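Local coordinates for protein major pollen allergen Pla l 1 (PDB 4Z8W) that is a secreted major pollen allergen of plantain from the Ole e 1-like family that binds zinc and is otherwise of uncertain biological role, at residues A[36-41]-A[76-81]; A[96-101]-A[118-123]. One frame throughout, in Å; residues are numbered along the deposited sequence.

Contact 1: residues A[36-41]-A[76-81]; sequences AQVQLD and IKLVKS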
loop_
_atom_site.group_PDB
_atom_site.type_symbol
_atom_site.label_atom_id
_atom_site.label_comp_id
_atom_site.label_asym_id
_atom_site.label_seq_id
_atom_site.Cartn_x
_atom_site.Cartn_y
_atom_site.Cartn_z
ATOM N N ALA A 36 -0.972 -4.460 9.663
ATOM C CA ALA A 36 -0.113 -3.418 9.134
ATOM C C ALA A 36 -0.950 -2.161 9.045
ATOM O O ALA A 36 -2.130 -2.227 8.818
ATOM C CB ALA A 36 0.432 -3.774 7.716
ATOM N N GLN A 37 -0.299 -1.001 9.149
ATOM C CA GLN A 37 -0.988 0.244 8.975
ATOM C C GLN A 37 -0.498 0.924 7.691
ATOM O O GLN A 37 0.714 1.080 7.485
ATOM C CB GLN A 37 -0.761 1.149 10.189
ATOM C CG GLN A 37 -1.353 0.584 11.512
ATOM C CD GLN A 37 -0.800 1.271 12.768
ATOM O OE1 GLN A 37 -0.414 2.471 12.759
ATOM N NE2 GLN A 37 -0.696 0.507 13.831
ATOM N N VAL A 38 -1.478 1.398 6.902
ATOM C CA VAL A 38 -1.249 2.049 5.615
ATOM C C VAL A 38 -1.923 3.437 5.632
ATOM O O VAL A 38 -2.734 3.756 6.514
ATOM C CB VAL A 38 -1.743 1.179 4.428
ATOM C CG1 VAL A 38 -1.136 -0.245 4.432
ATOM C CG2 VAL A 38 -3.257 1.023 4.476
ATOM N N GLN A 39 -1.567 4.298 4.701
ATOM C CA GLN A 39 -2.233 5.578 4.624
ATOM C C GLN A 39 -2.384 6.013 3.161
ATOM O O GLN A 39 -1.394 5.980 2.389
ATOM C CB GLN A 39 -1.399 6.616 5.381
ATOM C CG GLN A 39 -2.002 8.016 5.409
ATOM C CD GLN A 39 -1.290 8.886 6.412
ATOM O OE1 GLN A 39 -1.138 8.485 7.582
ATOM N NE2 GLN A 39 -0.788 10.043 5.962
ATOM N N LEU A 40 -3.625 6.335 2.814
ATOM C CA LEU A 40 -3.998 7.070 1.551
ATOM C C LEU A 40 -3.811 8.591 1.686
ATOM O O LEU A 40 -4.314 9.203 2.641
ATOM C CB LEU A 40 -5.440 6.712 1.132
ATOM C CG LEU A 40 -5.969 7.643 -0.022
ATOM C CD1 LEU A 40 -5.237 7.358 -1.339
ATOM C CD2 LEU A 40 -7.490 7.597 -0.239
ATOM N N ASP A 41 -3.014 9.201 0.809
ATOM C CA ASP A 41 -2.804 10.650 0.755
ATOM C C ASP A 41 -3.064 11.132 -0.648
ATOM O O ASP A 41 -2.501 10.550 -1.614
ATOM C CB ASP A 41 -1.347 11.014 1.106
ATOM C CG ASP A 41 -0.979 10.618 2.560
ATOM O OD1 ASP A 41 -1.728 10.974 3.476
ATOM O OD2 ASP A 41 -0.003 9.885 2.770
ATOM N N ILE A 76 -1.065 5.263 -1.921
ATOM C CA ILE A 76 -1.052 4.516 -0.663
ATOM C C ILE A 76 0.397 4.244 -0.237
ATOM O O ILE A 76 1.205 3.669 -1.024
ATOM C CB ILE A 76 -1.884 3.226 -0.693
ATOM C CG1 ILE A 76 -3.366 3.515 -0.893
ATOM C CG2 ILE A 76 -1.829 2.524 0.689
ATOM C CD1 ILE A 76 -3.716 3.785 -2.335
ATOM N N LYS A 77 0.739 4.624 1.012
ATOM C CA LYS A 77 2.075 4.281 1.576
ATOM C C LYS A 77 2.000 3.378 2.809
ATOM O O LYS A 77 1.007 3.404 3.531
ATOM C CB LYS A 77 2.916 5.557 1.853
ATOM C CG LYS A 77 2.402 6.466 2.991
ATOM C CD LYS A 77 3.282 7.749 3.035
ATOM C CE LYS A 77 2.789 8.772 4.056
ATOM N NZ LYS A 77 2.336 8.097 5.306
ATOM N N LEU A 78 3.018 2.532 3.003
ATOM C CA LEU A 78 3.118 1.747 4.249
ATOM C C LEU A 78 3.489 2.752 5.355
ATOM O O LEU A 78 4.164 3.723 5.080
ATOM C CB LEU A 78 4.266 0.757 4.179
ATOM C CG LEU A 78 4.107 -0.361 3.139
ATOM C CD1 LEU A 78 5.355 -1.260 3.123
ATOM C CD2 LEU A 78 2.822 -1.124 3.399
ATOM N N VAL A 79 2.981 2.568 6.563
ATOM C CA VAL A 79 3.472 3.472 7.664
ATOM C C VAL A 79 4.059 2.581 8.776
ATOM O O VAL A 79 5.262 2.696 9.100
ATOM C CB VAL A 79 2.325 4.300 8.294
ATOM C CG1 VAL A 79 2.887 5.221 9.389
ATOM C CG2 VAL A 79 1.484 5.029 7.219
ATOM N N LYS A 80 3.250 1.688 9.338
ATOM C CA LYS A 80 3.733 0.799 10.387
ATOM C C LYS A 80 3.525 -0.699 10.163
ATOM O O LYS A 80 2.417 -1.203 9.861
ATOM C CB LYS A 80 3.024 1.072 11.749
ATOM C CG LYS A 80 3.106 2.503 12.303
ATOM C CD LYS A 80 4.553 2.994 12.539
ATOM C CE LYS A 80 4.542 4.168 13.556
ATOM N NZ LYS A 80 5.934 4.772 13.606
ATOM N N SER A 81 4.576 -1.437 10.499
ATOM C CA SER A 81 4.534 -2.889 10.501
ATOM C C SER A 81 4.040 -3.444 11.857
ATOM O O SER A 81 4.362 -2.869 12.932
ATOM C CB SER A 81 5.964 -3.404 10.215
ATOM O OG SER A 81 5.960 -4.846 10.292
#
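A classic beta bulge interrupts this antiparallel strand pair at Gln37, whose carbonyl faces both Val79 and Lys80. Gln37 O takes two backbone N-H groups, Val79 N at 2.9 Å and Lys80 N at 3.2 Å, while Gln37 N gives a nearly straight bond (172°) back to Lys80 O. The extra residue shifts the register by one. Beyond it regular pairing resumes: Gln39 and Lys77 form a hydrogen-bonded pair with both bonds made, and Val38 with Leu78 and Leu40 with Ile76 are non-hydrogen-bonded pairs.

The two faces differ sharply. On the polar one, Lys77 and Gln39 run side by side in the same direction. The Gln39 chain swings away from its own backbone N (chi1 -179°) and stays extended, bringing NE2 to Asp41 OD1 at 2.8 Å, nearly in the amide plane and on the syn lone pair of that oxygen. Ser52 OG bonds the same OD1, so two groups grip it. The other oxygen, OD2, lies 3.3 Å from Lys77 CE and forms a long salt bridge with Lys77 NZ (3.9 Å). Farther along, Val79 CG2 packs on Gln39 CB at 3.8 Å, and Gln37 OE1 rests against the aliphatic start of the Lys80 chain.

The opposite face is apolar: Val38 CB sits 4.0 Å from Ile76 CG2, and the CD1 methyls of Leu40 and Ile76 also meet. This face is turned to the second sheet, against Tyr63 and Leu65 of strand 62-68 and Val11 and Val15 of strand 8-18, while Leu78 reaches Leu120 and Phe122 of strand 114-123, consistent with the two-sheet beta fold of the Ole e 1-like family. Within its own antiparallel sheet the pair is central, flanked by strand 51-56 beside 37-42 and by strand 100-102 beside 74-80.

Contact 2: residues A[96-101]-A[118-123]; sequences TIQTSK and KPLSFR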
loop_
_atom_site.group_PDB
_atom_site.type_symbol
_atom_site.label_atom_id
_atom_site.label_comp_id
_atom_site.label_asym_id
_atom_site.label_seq_id
_atom_site.Cartn_x
_atom_site.Cartn_y
_atom_site.Cartn_z
ATOM N N THR A 96 13.728 6.628 -4.323
ATOM C CA THR A 96 12.382 6.936 -3.813
ATOM C C THR A 96 11.709 5.744 -3.141
ATOM O O THR A 96 11.935 4.572 -3.513
ATOM C CB THR A 96 11.461 7.444 -4.941
ATOM O OG1 THR A 96 11.484 6.515 -6.036
ATOM C CG2 THR A 96 11.923 8.827 -5.434
ATOM N N ILE A 97 10.878 6.061 -2.157
ATOM C CA ILE A 97 10.014 5.099 -1.505
ATOM C C ILE A 97 8.903 4.674 -2.484
ATOM O O ILE A 97 8.357 5.506 -3.190
ATOM C CB ILE A 97 9.372 5.768 -0.286
ATOM C CG1 ILE A 97 10.456 6.221 0.715
ATOM C CG2 ILE A 97 8.264 4.892 0.301
ATOM C CD1 ILE A 97 10.731 5.234 1.824
ATOM N N GLN A 98 8.535 3.398 -2.512
ATOM C CA GLN A 98 7.453 2.942 -3.424
ATOM C C GLN A 98 6.039 3.138 -2.814
ATOM O O GLN A 98 5.797 2.753 -1.670
ATOM C CB GLN A 98 7.658 1.457 -3.758
ATOM C CG GLN A 98 6.694 0.819 -4.765
ATOM C CD GLN A 98 6.852 -0.704 -4.758
ATOM O OE1 GLN A 98 7.975 -1.213 -4.684
ATOM N NE2 GLN A 98 5.736 -1.434 -4.801
ATOM N N THR A 99 5.103 3.714 -3.573
ATOM C CA THR A 99 3.738 3.861 -3.036
ATOM C C THR A 99 2.865 3.220 -4.110
ATOM O O THR A 99 3.320 3.094 -5.274
ATOM C CB THR A 99 3.342 5.345 -2.812
ATOM O OG1 THR A 99 3.430 6.001 -4.052
ATOM C CG2 THR A 99 4.285 6.049 -1.858
ATOM N N SER A 100 1.627 2.833 -3.742
ATOM C CA SER A 100 0.682 2.306 -4.704
ATOM C C SER A 100 -0.263 3.399 -5.176
ATOM O O SER A 100 -1.006 3.960 -4.380
ATOM C CB SER A 100 -0.107 1.100 -4.138
ATOM O OG SER A 100 0.798 0.016 -4.049
ATOM N N LYS A 101 -0.294 3.644 -6.487
ATOM C CA LYS A 101 -1.160 4.679 -6.986
ATOM C C LYS A 101 -2.587 4.132 -7.080
ATOM O O LYS A 101 -2.818 2.944 -7.301
ATOM C CB LYS A 101 -0.693 5.122 -8.403
ATOM C CG LYS A 101 0.411 6.199 -8.368
ATOM C CD LYS A 101 1.467 5.912 -7.357
ATOM C CE LYS A 101 2.767 6.679 -7.620
ATOM N NZ LYS A 101 3.820 5.698 -7.241
ATOM N N LYS A 118 -1.873 -2.068 -6.454
ATOM C CA LYS A 118 -0.752 -2.961 -6.448
ATOM C C LYS A 118 -0.307 -3.243 -4.975
ATOM O O LYS A 118 -0.466 -2.352 -4.112
ATOM C CB LYS A 118 0.435 -2.366 -7.240
ATOM C CG LYS A 118 0.186 -2.342 -8.795
ATOM C CD LYS A 118 1.451 -1.777 -9.514
ATOM C CE LYS A 118 1.275 -1.596 -11.041
ATOM N NZ LYS A 118 2.542 -1.917 -11.775
ATOM N N PRO A 119 0.226 -4.447 -4.716
ATOM C CA PRO A 119 0.608 -4.849 -3.306
ATOM C C PRO A 119 1.882 -4.144 -2.825
ATOM O O PRO A 119 2.685 -3.684 -3.626
ATOM C CB PRO A 119 0.818 -6.375 -3.404
ATOM C CG PRO A 119 0.976 -6.668 -4.860
ATOM C CD PRO A 119 0.218 -5.605 -5.647
ATOM N N LEU A 120 2.013 -3.972 -1.524
ATOM C CA LEU A 120 3.214 -3.391 -0.919
ATOM C C LEU A 120 3.793 -4.415 0.043
ATOM O O LEU A 120 3.070 -5.275 0.544
ATOM C CB LEU A 120 2.841 -2.132 -0.097
ATOM C CG LEU A 120 2.354 -0.934 -0.932
ATOM C CD1 LEU A 120 1.446 -0.030 -0.084
ATOM C CD2 LEU A 120 3.543 -0.224 -1.539
ATOM N N SER A 121 5.076 -4.319 0.323
ATOM C CA SER A 121 5.672 -5.179 1.323
ATOM C C SER A 121 6.627 -4.429 2.285
ATOM O O SER A 121 7.383 -3.551 1.898
ATOM C CB SER A 121 6.426 -6.368 0.612
ATOM O OG SER A 121 7.478 -5.829 -0.224
ATOM N N PHE A 122 6.595 -4.813 3.538
ATOM C CA PHE A 122 7.731 -4.619 4.408
ATOM C C PHE A 122 8.764 -5.760 4.166
ATOM O O PHE A 122 8.449 -6.802 3.614
ATOM C CB PHE A 122 7.232 -4.732 5.861
ATOM C CG PHE A 122 6.411 -3.556 6.324
ATOM C CD1 PHE A 122 7.021 -2.314 6.526
ATOM C CD2 PHE A 122 5.022 -3.658 6.471
ATOM C CE1 PHE A 122 6.276 -1.183 6.908
ATOM C CE2 PHE A 122 4.274 -2.552 6.915
ATOM C CZ PHE A 122 4.899 -1.332 7.164
ATOM N N ARG A 123 9.985 -5.573 4.655
ATOM C CA ARG A 123 11.060 -6.512 4.340
ATOM C C ARG A 123 11.811 -6.966 5.594
ATOM O O ARG A 123 12.023 -6.187 6.468
ATOM C CB ARG A 123 11.969 -5.910 3.264
ATOM C CG ARG A 123 13.107 -6.903 2.837
ATOM C CD ARG A 123 13.898 -6.276 1.690
ATOM N NE ARG A 123 14.621 -5.086 2.064
ATOM C CZ ARG A 123 15.359 -4.379 1.210
ATOM N NH1 ARG A 123 15.375 -4.693 -0.100
ATOM N NH2 ARG A 123 16.030 -3.351 1.640
HETATM O O HOH W 1 -1.481 0.651 -7.763
#
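Ser100 OG donates to Lys118 O over 2.7 Å, the one direct hydrogen bond between 96-101 and 118-123. The hydroxyl approaches from above the carbonyl plane, 48° out of it, at a C=O...O angle of 126°. It gets there because OG stands anti to the Ser100 carbonyl carbon (chi1 -71°) on a CB that points at the other segment. One residue further on, a water joins the backbones: it donates to Lys101 O at 2.7 Å and accepts from Lys118 N at 3.0 Å.

No strand pairing is involved here. Ser100 belongs to strand 100-102 at one edge of the antiparallel sheet, whereas Leu120 lies on strand 114-123, which runs parallel to strand 8-18 in the mixed sheet; the serine thus ties the edge of one sheet to the residues that lead into 120-123 in the other.

Leu120 packs beside the bond, with CG 3.6 Å from Ser100 OG and CD2 3.7 Å from Gln98 O. Gln98 extends its amide past the leucine in the opposite direction, bringing NE2 within 4.1 Å of Leu120 CD2. Gln98 also touches Leu92.

How the contacts relate
From the N terminus the chain first lays down strand 8-18, then enters contact 1 at 36-41. Contact 1 closes a loop of 34 residues that holds strands 51-56 and 62-68, and only after its second segment, 76-81, does contact 2 begin. The two are therefore in series, neither nested nor crossed. Contact 2 closes a shorter excursion of 16 residues between 96-101 and 118-123. They meet in space, their centres about 9 Å apart: Ile76 N lies 2.8 Å from Ser100 O, a probable hydrogen bond. Contact 1 holds the middle of the antiparallel sheet together, and contact 2 links that sheet's edge to the mixed sheet.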